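Local structure of putative succinylglutamate desuccinylase / aspartoacylase (Shewanella amazonensis, 3FMC) at residues F109-W114 / A222-S227; D124-A129 / H228-G233; A132-E137 / F215-T220; R102-H107 / D211-V216. The protein is probably a zinc-dependent hydrolase of the succinylglutamate desuccinylase/aspartoacylase family, thought to act on ester bonds. All coordinates share one frame; numbering follows the deposited sequence. Where two conformers were deposited one is given.

Contact 1: F109-W114 / A222-S227; sequences FNIEVW and AEVASS
V224 meets the first turn of helix 111-118 with both methyls: CG1 lies against the E112 carboxylate, CG2 beside I111 and E112. The I111 and V224 side chains slant across each other and meet methyl to methyl, CG2 of I111 lying 4.1 Å from CG2 of V224. E112 comes in beside them with a bent chain: CG leaves anti to the backbone N (chi1 177°), then a turn at chi2 brings the carboxylate to V224, where OE1 stands 3.1 Å from CG1. No hydrogen bond crosses here; OE1 touches a methyl, while OE2 is held by Q116 one turn further along the same helix. Replacing E112 by an alanine would probably leave Q116 without this acceptor and uncover the CG1 methyl of V224. Within its own helix S227 OG donates to V224 O at 2.6 Å. V113 N gives N110 OD1 a nearly straight bond of 2.8 Å, reaching the oxygen from above its carbonyl plane. N110 is thus the N-cap of helix 111-118, and the whole is a small surface contact in which a capped helix start sits against the last turns of helix 210-227 in the catalytic domain.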
# COMPACT_ATOMS: atom_id res chain seq x y z
N PHE C 109 -17.56 -13.16 30.24
CA PHE C 109 -18.28 -13.55 31.45
C PHE C 109 -18.38 -15.08 31.67
O PHE C 109 -18.33 -15.90 30.73
CB PHE C 109 -19.63 -12.84 31.54
CG PHE C 109 -20.64 -13.30 30.56
CD1 PHE C 109 -20.71 -12.75 29.27
CD2 PHE C 109 -21.57 -14.26 30.91
CE1 PHE C 109 -21.66 -13.19 28.39
CE2 PHE C 109 -22.52 -14.69 30.03
CZ PHE C 109 -22.57 -14.17 28.78
N ASN C 110 -18.45 -15.46 32.94
CA ASN C 110 -18.44 -16.89 33.28
C ASN C 110 -19.84 -17.45 33.03
O ASN C 110 -20.80 -17.06 33.70
CB ASN C 110 -17.96 -17.09 34.72
CG ASN C 110 -17.90 -18.56 35.12
OD1 ASN C 110 -18.79 -19.33 34.82
ND2 ASN C 110 -16.83 -18.94 35.81
N ILE C 111 -19.94 -18.35 32.05
CA ILE C 111 -21.23 -18.89 31.62
C ILE C 111 -21.78 -19.90 32.64
O ILE C 111 -22.99 -19.97 32.86
CB ILE C 111 -21.15 -19.46 30.16
CG1 ILE C 111 -20.95 -18.28 29.20
CG2 ILE C 111 -22.43 -20.22 29.79
CD1 ILE C 111 -20.60 -18.65 27.74
N GLU C 112 -20.88 -20.65 33.25
CA GLU C 112 -21.30 -21.56 34.32
C GLU C 112 -22.03 -20.75 35.41
O GLU C 112 -23.14 -21.08 35.77
CB GLU C 112 -20.11 -22.36 34.88
CG GLU C 112 -20.46 -23.29 36.06
CD GLU C 112 -21.62 -24.27 35.75
OE1 GLU C 112 -21.51 -25.02 34.75
OE2 GLU C 112 -22.63 -24.27 36.50
N VAL C 113 -21.42 -19.65 35.87
CA VAL C 113 -22.04 -18.79 36.89
C VAL C 113 -23.30 -18.14 36.37
O VAL C 113 -24.30 -18.09 37.06
CB VAL C 113 -21.03 -17.70 37.42
CG1 VAL C 113 -21.73 -16.65 38.31
CG2 VAL C 113 -19.89 -18.38 38.17
N TRP C 114 -23.28 -17.65 35.14
CA TRP C 114 -24.49 -17.05 34.57
C TRP C 114 -25.59 -18.12 34.55
O TRP C 114 -26.74 -17.84 34.89
CB TRP C 114 -24.23 -16.56 33.14
CG TRP C 114 -25.36 -15.79 32.57
CD1 TRP C 114 -25.46 -14.43 32.50
CD2 TRP C 114 -26.58 -16.31 31.97
NE1 TRP C 114 -26.63 -14.07 31.89
CE2 TRP C 114 -27.35 -15.20 31.58
CE3 TRP C 114 -27.09 -17.61 31.74
CZ2 TRP C 114 -28.59 -15.33 30.97
CZ3 TRP C 114 -28.32 -17.74 31.13
CH2 TRP C 114 -29.07 -16.60 30.76
N ALA C 222 -25.09 -24.31 26.07
CA ALA C 222 -25.74 -25.62 25.86
C ALA C 222 -24.91 -26.69 26.56
O ALA C 222 -25.48 -27.61 27.19
CB ALA C 222 -25.87 -25.91 24.37
N GLU C 223 -23.59 -26.56 26.47
CA GLU C 223 -22.64 -27.49 27.13
C GLU C 223 -22.80 -27.46 28.62
O GLU C 223 -22.85 -28.50 29.30
CB GLU C 223 -21.17 -27.14 26.76
CG GLU C 223 -20.79 -27.44 25.32
CD GLU C 223 -19.37 -26.98 24.95
OE1 GLU C 223 -18.72 -26.24 25.74
OE2 GLU C 223 -18.93 -27.37 23.84
N VAL C 224 -22.82 -26.24 29.17
CA VAL C 224 -23.02 -26.04 30.60
C VAL C 224 -24.36 -26.63 31.05
O VAL C 224 -24.39 -27.32 32.05
CB VAL C 224 -22.90 -24.56 30.99
CG1 VAL C 224 -23.44 -24.31 32.42
CG2 VAL C 224 -21.41 -24.10 30.79
N ALA C 225 -25.44 -26.33 30.35
CA ALA C 225 -26.77 -26.86 30.71
C ALA C 225 -26.76 -28.42 30.69
O ALA C 225 -27.26 -29.08 31.63
CB ALA C 225 -27.85 -26.28 29.78
N SER C 226 -26.17 -29.00 29.63
CA SER C 226 -26.06 -30.48 29.51
C SER C 226 -25.23 -31.12 30.62
O SER C 226 -25.51 -32.24 31.06
CB SER C 226 -25.45 -30.89 28.15
OG SER C 226 -26.33 -30.48 27.12
N SER C 227 -24.18 -30.43 31.07
CA SER C 227 -23.39 -30.94 32.18
C SER C 227 -24.28 -31.06 33.44
O SER C 227 -23.96 -31.85 34.34
CB SER C 227 -22.15 -30.07 32.45
OG SER C 227 -22.53 -28.88 33.11

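Contact 2: D124-A129 / H228-G233; sequences DTLITA and HGRELG
R230 reaches across to helix 123-142 with its full length, and L126 meets it at the far end. From CB the chain runs nearly straight, chi1 (177°) placing CG opposite the backbone N and the later torsions keeping it extended to NE. Y115 of helix 111-118 touches this side chain, but contact with L126 begins only at CZ, NH1 and NH2. There the flat group presents one face to a methyl: L126 CD1 lies 3.7 Å from NH1 and 3.9 Å from both CZ and NH2, sitting over the group and not at its rim. The two side chains arrive from opposite directions. The N-H groups of R230 are engaged at the start of helix 123-142 and just ahead of it: NH2 forms a salt bridge with D123, the first residue of the helix, and a hydrogen bond to L121 O, while NH1 has a weak bond to S119 O. These polar partners probably fix the rotation of the guanidinium, while one face is turned to the leucine. L126 CD2 faces L232, a tentative touch because L232 was deposited in two conformers. G229, with positive phi, is the C' residue of the Schellman motif that ends helix 210-227. R230 and E231 follow in extended backbone, within the loop leading to strand 237-243. That loop lies against three helices: 111-118 through Y115, 123-142 through L126, and 210-227 through L221 and A225, which touch L232.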
# COMPACT_ATOMS: atom_id res chain seq x y z
N ASP C 124 -37.43 -20.61 27.41
CA ASP C 124 -37.62 -19.37 26.67
C ASP C 124 -37.19 -18.12 27.44
O ASP C 124 -36.65 -17.18 26.86
CB ASP C 124 -39.07 -19.20 26.20
CG ASP C 124 -39.45 -20.12 25.03
OD1 ASP C 124 -38.56 -20.77 24.43
OD2 ASP C 124 -40.66 -20.15 24.70
N THR C 125 -37.45 -18.08 28.73
CA THR C 125 -37.06 -16.91 29.50
C THR C 125 -35.55 -16.88 29.70
O THR C 125 -34.96 -15.80 29.72
CB THR C 125 -37.82 -16.90 30.85
OG1 THR C 125 -39.22 -16.88 30.57
CG2 THR C 125 -37.47 -15.70 31.66
N LEU C 126 -34.94 -18.05 29.87
CA LEU C 126 -33.49 -18.16 30.04
C LEU C 126 -32.79 -17.66 28.75
O LEU C 126 -31.85 -16.88 28.80
CB LEU C 126 -33.10 -19.59 30.40
CG LEU C 126 -31.64 -19.90 30.78
CD1 LEU C 126 -31.57 -21.20 31.61
CD2 LEU C 126 -30.75 -19.98 29.55
N ILE C 127 -33.32 -18.08 27.61
CA ILE C 127 -32.80 -17.73 26.28
C ILE C 127 -32.91 -16.22 26.01
O ILE C 127 -31.97 -15.59 25.53
CB ILE C 127 -33.50 -18.58 25.16
CG1 ILE C 127 -33.12 -20.05 25.32
CG2 ILE C 127 -33.14 -18.09 23.72
CD1 ILE C 127 -34.00 -20.96 24.44
N THR C 128 -34.05 -15.65 26.34
CA THR C 128 -34.25 -14.22 26.18
C THR C 128 -33.26 -13.46 27.05
O THR C 128 -32.68 -12.46 26.63
CB THR C 128 -35.73 -13.85 26.52
OG1 THR C 128 -36.58 -14.48 25.56
CG2 THR C 128 -35.96 -12.35 26.51
N ALA C 129 -33.04 -13.95 28.27
CA ALA C 129 -32.12 -13.30 29.20
C ALA C 129 -30.68 -13.36 28.69
O ALA C 129 -29.91 -12.40 28.84
CB ALA C 129 -32.22 -13.95 30.58
N HIS C 228 -25.36 -30.28 33.50
CA HIS C 228 -26.33 -30.37 34.61
C HIS C 228 -27.58 -31.16 34.25
O HIS C 228 -28.60 -31.06 34.94
CB HIS C 228 -26.74 -28.96 35.08
CG HIS C 228 -25.61 -28.23 35.68
ND1 HIS C 228 -24.91 -27.26 35.00
CD2 HIS C 228 -24.98 -28.38 36.87
CE1 HIS C 228 -23.91 -26.83 35.75
NE2 HIS C 228 -23.93 -27.51 36.89
N GLY C 229 -27.52 -31.95 33.18
CA GLY C 229 -28.68 -32.75 32.76
C GLY C 229 -29.86 -31.98 32.23
O GLY C 229 -31.00 -32.48 32.27
N ARG C 230 -29.62 -30.77 31.72
CA ARG C 230 -30.68 -29.96 31.11
C ARG C 230 -30.36 -29.71 29.64
O ARG C 230 -29.26 -29.28 29.27
CB ARG C 230 -30.88 -28.63 31.82
CG ARG C 230 -31.91 -27.77 31.14
CD ARG C 230 -32.20 -26.57 31.99
NE ARG C 230 -33.19 -25.68 31.41
CZ ARG C 230 -33.57 -24.55 32.00
NH1 ARG C 230 -33.05 -24.20 33.17
NH2 ARG C 230 -34.49 -23.78 31.44
N GLU C 231 -31.32 -30.04 28.80
CA GLU C 231 -31.14 -29.92 27.41
C GLU C 231 -31.76 -28.62 26.95
O GLU C 231 -32.97 -28.45 26.98
CB GLU C 231 -31.74 -31.15 26.69
CG GLU C 231 -31.89 -31.00 25.19
CD GLU C 231 -30.58 -30.89 24.41
OE1 GLU C 231 -29.50 -31.09 24.98
OE2 GLU C 231 -30.68 -30.62 23.19
N LEU C 232 -30.90 -27.69 26.56
CA LEU C 232 -31.34 -26.42 25.99
C LEU C 232 -31.22 -26.45 24.48
O LEU C 232 -32.09 -25.95 23.78
CB LEU C 232 -30.46 -25.27 26.49
CG LEU C 232 -30.55 -24.89 27.97
CD1 LEU C 232 -29.50 -23.84 28.25
CD2 LEU C 232 -31.94 -24.39 28.27
N GLY C 233 -30.14 -27.04 23.99
CA GLY C 233 -29.82 -27.03 22.58
C GLY C 233 -28.99 -25.76 22.31
O GLY C 233 -28.97 -24.87 23.14

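Contact 3: A132-E137 / F215-T220; sequences ATLVEE and FVPWWT
This is a buried, mainly apolar helix-to-helix contact with no hydrogen bond across it, in which one leucine of helix 123-142 fills the angle between two consecutive residues of helix 210-227. L134 does the work with both of its branches. A chi1 of -58° sets its CG beside the backbone N, and the fork beyond it spreads over the other helix: CD2 rests on the pyrrolidine ring of P217, 3.8 Å from CB, while CD1 goes to the indole of W218, 3.5 Å from NE1 and 3.9 Å from CE2. The methyl thus reaches that ring obliquely at its N-H corner. The backbones stay well apart, with the CA atoms of L134 and P217 8.3 Å from each other, so the side chains alone bridge the gap. P217 also marks a kink: the N atoms of P217 and W218 lack bonds to the turn before. Further along, T220 OG1 donates to V216 O at 2.9 Å, on the opposite face of that carbonyl from T220 N. With only an alanine methyl in place of L134, the proline and the indole are likely to face a gap, and the W218 ring could shift. Neighbouring residues close the site: F130 packs on P217 and meets the W218 ring edge-to-face, I127 and R131 of the same helix also touch the indole, and L134 also touches H163 of helix 150-163. The contact therefore lies among helices 123-142, 150-163 and 210-227.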
# COMPACT_ATOMS: atom_id res chain seq x y z
N ALA C 132 -30.12 -10.97 25.88
CA ALA C 132 -30.04 -9.62 26.41
C ALA C 132 -28.67 -9.34 26.99
O ALA C 132 -28.13 -8.25 26.81
CB ALA C 132 -31.18 -9.36 27.44
N THR C 133 -28.09 -10.33 27.68
CA THR C 133 -26.76 -10.20 28.25
C THR C 133 -25.72 -10.00 27.15
O THR C 133 -24.84 -9.16 27.27
CB THR C 133 -26.39 -11.44 29.09
OG1 THR C 133 -27.20 -11.46 30.28
CG2 THR C 133 -24.87 -11.46 29.48
N LEU C 134 -25.83 -10.78 26.08
CA LEU C 134 -24.88 -10.65 24.96
C LEU C 134 -24.97 -9.26 24.31
O LEU C 134 -23.93 -8.67 24.00
CB LEU C 134 -25.13 -11.73 23.90
CG LEU C 134 -25.04 -13.19 24.36
CD1 LEU C 134 -25.20 -14.09 23.09
CD2 LEU C 134 -23.76 -13.52 25.12
N VAL C 135 -26.18 -8.77 24.08
CA VAL C 135 -26.45 -7.47 23.48
C VAL C 135 -25.92 -6.36 24.41
O VAL C 135 -25.24 -5.40 23.99
CB VAL C 135 -27.94 -7.29 23.15
CG1 VAL C 135 -28.28 -5.83 22.77
CG2 VAL C 135 -28.36 -8.22 22.03
N GLU C 136 -26.13 -6.53 25.70
CA GLU C 136 -25.65 -5.53 26.65
C GLU C 136 -24.13 -5.50 26.74
O GLU C 136 -23.54 -4.44 26.96
CB GLU C 136 -26.25 -5.75 28.05
CG GLU C 136 -25.71 -4.75 29.12
CD GLU C 136 -25.86 -3.25 28.73
OE1 GLU C 136 -26.78 -2.90 27.95
OE2 GLU C 136 -25.05 -2.43 29.21
N GLU C 137 -23.50 -6.67 26.61
CA GLU C 137 -22.05 -6.78 26.68
C GLU C 137 -21.35 -6.04 25.51
O GLU C 137 -20.24 -5.48 25.68
CB GLU C 137 -21.62 -8.25 26.76
CG GLU C 137 -21.82 -8.87 28.13
CD GLU C 137 -20.94 -8.25 29.21
OE1 GLU C 137 -19.73 -8.49 29.24
OE2 GLU C 137 -21.48 -7.50 30.03
N PHE C 215 -21.86 -17.96 17.67
CA PHE C 215 -22.28 -19.26 18.23
C PHE C 215 -21.56 -19.69 19.49
O PHE C 215 -22.13 -20.46 20.28
CB PHE C 215 -22.25 -20.39 17.17
CG PHE C 215 -20.85 -20.79 16.70
CD1 PHE C 215 -19.94 -21.38 17.55
CD2 PHE C 215 -20.52 -20.69 15.36
CE1 PHE C 215 -18.69 -21.77 17.09
CE2 PHE C 215 -19.28 -21.10 14.89
CZ PHE C 215 -18.36 -21.62 15.76
N VAL C 216 -20.34 -19.23 19.72
CA VAL C 216 -19.64 -19.73 20.91
C VAL C 216 -20.43 -19.51 22.21
O VAL C 216 -20.47 -20.43 23.06
CB VAL C 216 -18.15 -19.25 21.01
CG1 VAL C 216 -17.56 -19.54 22.37
CG2 VAL C 216 -17.30 -19.90 19.93
N PRO C 217 -21.01 -18.31 22.42
CA PRO C 217 -21.67 -18.20 23.74
C PRO C 217 -22.80 -19.21 23.92
O PRO C 217 -22.97 -19.80 25.00
CB PRO C 217 -22.25 -16.77 23.75
CG PRO C 217 -21.51 -16.02 22.68
CD PRO C 217 -21.10 -17.04 21.65
N TRP C 218 -23.56 -19.40 22.85
CA TRP C 218 -24.71 -20.34 22.88
C TRP C 218 -24.34 -21.81 22.97
O TRP C 218 -25.08 -22.60 23.61
CB TRP C 218 -25.61 -20.11 21.70
CG TRP C 218 -26.19 -18.74 21.65
CD1 TRP C 218 -25.75 -17.70 20.91
CD2 TRP C 218 -27.38 -18.28 22.33
NE1 TRP C 218 -26.56 -16.60 21.12
CE2 TRP C 218 -27.57 -16.93 21.97
CE3 TRP C 218 -28.28 -18.88 23.22
CZ2 TRP C 218 -28.65 -16.16 22.45
CZ3 TRP C 218 -29.34 -18.10 23.73
CH2 TRP C 218 -29.52 -16.76 23.32
N TRP C 219 -23.23 -22.18 22.31
CA TRP C 219 -22.76 -23.57 22.29
C TRP C 219 -22.23 -23.87 23.68
O TRP C 219 -22.51 -24.93 24.25
CB TRP C 219 -21.64 -23.74 21.29
CG TRP C 219 -21.35 -25.15 20.84
CD1 TRP C 219 -21.73 -26.32 21.44
CD2 TRP C 219 -20.57 -25.52 19.69
NE1 TRP C 219 -21.25 -27.39 20.75
CE2 TRP C 219 -20.53 -26.94 19.66
CE3 TRP C 219 -19.91 -24.80 18.69
CZ2 TRP C 219 -19.87 -27.64 18.66
CZ3 TRP C 219 -19.24 -25.51 17.70
CH2 TRP C 219 -19.22 -26.91 17.70
N THR C 220 -21.45 -22.94 24.23
CA THR C 220 -20.92 -23.09 25.58
C THR C 220 -22.06 -23.19 26.63
O THR C 220 -21.97 -23.98 27.55
CB THR C 220 -19.98 -21.93 25.92
OG1 THR C 220 -18.89 -21.95 24.98
CG2 THR C 220 -19.47 -22.06 27.32

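Contact 4: R102-H107 / D211-V216; sequences REYLDH and DEAAFV. With SO4 (sulfate ion), chain K.
Y104 and A213 are pressed together at the root of their side chains, CB to CB at 3.5 Å, the closest approach between the two segments. With chi1 at -67° the tyrosine ring leaves on the side of its backbone N, away from the carbonyl carbon, and its near end passes the alanine methyl at an oblique angle, CG being 4.2 Å from A213 CB. A213 CB also lies 4.1 Å from L105 O, so the methyl touches both the tyrosine and the next residue's carbonyl. Further out, Y104 OH is hydrogen-bonded with Q39 NE2, and A155, L158 and Q159 of helix 150-163 touch the tyrosine side chain. Beside the tight spot a water joins the two backbones, donating to L105 O at 2.9 Å and to A213 O at 2.8 Å; it is the polar link between the two segments. The setting is the loop that runs to helix 111-118, laid against the first turns of helix 210-227 in a catalytic domain of the zinc exopeptidase clan. Y104 comes near, without touching, H43, E46 and H172, whose donor atoms face one vacant point and may form an empty metal site. The other end of the loop is looser. R102 is exposed and its side chain bypasses the helix, 6.4 Å separating NH1 from E212 OE1, to hold a sulfate, probably from the crystallisation liquor. NH1 donates to O1 and NH2 to O2, each at 2.8 Å, the NH2 bond being the straighter at 163°. R91, N99 and N101 complete the grip on that anion.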
# COMPACT_ATOMS: atom_id res chain seq x y z
N ARG C 102 -11.15 -10.60 12.50
CA ARG C 102 -10.53 -11.07 13.72
C ARG C 102 -10.86 -10.09 14.85
O ARG C 102 -10.32 -10.20 15.93
CB ARG C 102 -9.03 -11.21 13.58
CG ARG C 102 -8.65 -12.32 12.65
CD ARG C 102 -9.14 -13.70 13.10
NE ARG C 102 -8.65 -14.64 12.11
CZ ARG C 102 -9.27 -14.93 10.95
NH1 ARG C 102 -10.49 -14.48 10.70
NH2 ARG C 102 -8.67 -15.74 10.09
N GLU C 103 -11.76 -9.14 14.59
CA GLU C 103 -12.11 -8.09 15.57
C GLU C 103 -13.39 -8.30 16.38
O GLU C 103 -13.82 -7.43 17.14
CB GLU C 103 -12.18 -6.77 14.82
CG GLU C 103 -10.81 -6.20 14.48
CD GLU C 103 -10.17 -5.45 15.62
OE1 GLU C 103 -10.48 -5.74 16.82
OE2 GLU C 103 -9.37 -4.55 15.31
N TYR C 104 -14.02 -9.46 16.25
CA TYR C 104 -15.28 -9.67 17.01
C TYR C 104 -15.00 -9.87 18.50
O TYR C 104 -13.88 -10.14 18.91
CB TYR C 104 -16.16 -10.77 16.37
CG TYR C 104 -16.70 -10.37 14.99
CD1 TYR C 104 -17.91 -9.71 14.86
CD2 TYR C 104 -15.99 -10.62 13.82
CE1 TYR C 104 -18.41 -9.33 13.67
CE2 TYR C 104 -16.48 -10.23 12.60
CZ TYR C 104 -17.69 -9.56 12.51
OH TYR C 104 -18.17 -9.24 11.25
N LEU C 105 -16.06 -9.76 19.29
CA LEU C 105 -15.97 -9.77 20.73
C LEU C 105 -16.24 -11.14 21.33
O LEU C 105 -17.30 -11.71 21.06
CB LEU C 105 -17.03 -8.80 21.27
CG LEU C 105 -17.15 -8.63 22.79
CD1 LEU C 105 -15.79 -8.36 23.45
CD2 LEU C 105 -18.21 -7.56 23.12
N ASP C 106 -15.25 -11.68 22.04
CA ASP C 106 -15.37 -12.95 22.79
C ASP C 106 -15.91 -12.53 24.12
O ASP C 106 -15.27 -11.77 24.85
CB ASP C 106 -14.01 -13.58 22.98
CG ASP C 106 -14.05 -15.05 23.49
OD1 ASP C 106 -15.10 -15.71 23.52
OD2 ASP C 106 -12.96 -15.56 23.82
N HIS C 107 -17.11 -13.00 24.45
CA HIS C 107 -17.68 -12.65 25.73
C HIS C 107 -16.90 -13.35 26.85
O HIS C 107 -16.78 -14.56 26.90
CB HIS C 107 -19.17 -12.92 25.76
CG HIS C 107 -19.93 -12.08 24.77
ND1 HIS C 107 -20.16 -10.73 24.95
CD2 HIS C 107 -20.53 -12.41 23.60
CE1 HIS C 107 -20.88 -10.27 23.94
NE2 HIS C 107 -21.11 -11.27 23.10
N ASP C 211 -18.90 -15.74 12.86
CA ASP C 211 -19.63 -17.00 13.15
C ASP C 211 -19.35 -17.48 14.54
O ASP C 211 -20.27 -17.70 15.32
CB ASP C 211 -19.45 -18.08 12.08
CG ASP C 211 -17.99 -18.48 11.78
OD1 ASP C 211 -17.01 -17.97 12.38
OD2 ASP C 211 -17.85 -19.33 10.85
N GLU C 212 -18.08 -17.57 14.89
CA GLU C 212 -17.69 -17.95 16.25
C GLU C 212 -18.25 -17.01 17.31
O GLU C 212 -18.76 -17.41 18.34
CB GLU C 212 -16.18 -17.95 16.34
CG GLU C 212 -15.51 -18.93 15.38
CD GLU C 212 -14.09 -18.49 14.99
OE1 GLU C 212 -13.62 -17.40 15.42
OE2 GLU C 212 -13.48 -19.23 14.22
N ALA C 213 -18.16 -15.71 17.04
CA ALA C 213 -18.64 -14.72 17.99
C ALA C 213 -20.13 -14.94 18.23
O ALA C 213 -20.62 -14.75 19.33
CB ALA C 213 -18.38 -13.31 17.44
N ALA C 214 -20.85 -15.31 17.17
CA ALA C 214 -22.28 -15.57 17.24
C ALA C 214 -22.61 -16.89 17.95
O ALA C 214 -23.56 -16.94 18.74
CB ALA C 214 -22.91 -15.57 15.89
N PHE C 215 -21.86 -17.96 17.67
CA PHE C 215 -22.28 -19.26 18.23
C PHE C 215 -21.56 -19.69 19.49
O PHE C 215 -22.13 -20.46 20.28
CB PHE C 215 -22.25 -20.39 17.17
CG PHE C 215 -20.85 -20.79 16.70
CD1 PHE C 215 -19.94 -21.38 17.55
CD2 PHE C 215 -20.52 -20.69 15.36
CE1 PHE C 215 -18.69 -21.77 17.09
CE2 PHE C 215 -19.28 -21.10 14.89
CZ PHE C 215 -18.36 -21.62 15.76
N VAL C 216 -20.34 -19.23 19.72
CA VAL C 216 -19.64 -19.73 20.91
C VAL C 216 -20.43 -19.51 22.21
O VAL C 216 -20.47 -20.43 23.06
CB VAL C 216 -18.15 -19.25 21.01
CG1 VAL C 216 -17.56 -19.54 22.37
CG2 VAL C 216 -17.30 -19.90 19.93
S SO4 K . -10.88 -15.34 7.15
O1 SO4 K . -10.97 -14.11 7.98
O2 SO4 K . -9.61 -15.99 7.43
O3 SO4 K . -11.00 -15.11 5.68
O4 SO4 K . -12.02 -16.20 7.53
O HOH W 1 -18.80 -14.12 21.40

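How the contacts relate
Reading from the N terminus, the loop 102-107 comes first and closes onto the early turns of helix 210-227 in contact 4. The chain then enters helix 111-118, whose start returns to the last turns of that helix in contact 1. Helix 123-142 follows: its beginning meets the loop 228-233 in contact 2, its middle the kinked part of helix 210-227 in contact 3. Contact 3 is enclosed by the loops of contacts 1 and 2, which cross one another; contact 4 crosses both and shares F215 and V216 with contact 3. Helix 210-227 and its exit loop thus tie loop 102-107 and helices 111-118 and 123-142 together, with H107 packed against L134, E137 and P217 where contacts 3 and 4 join.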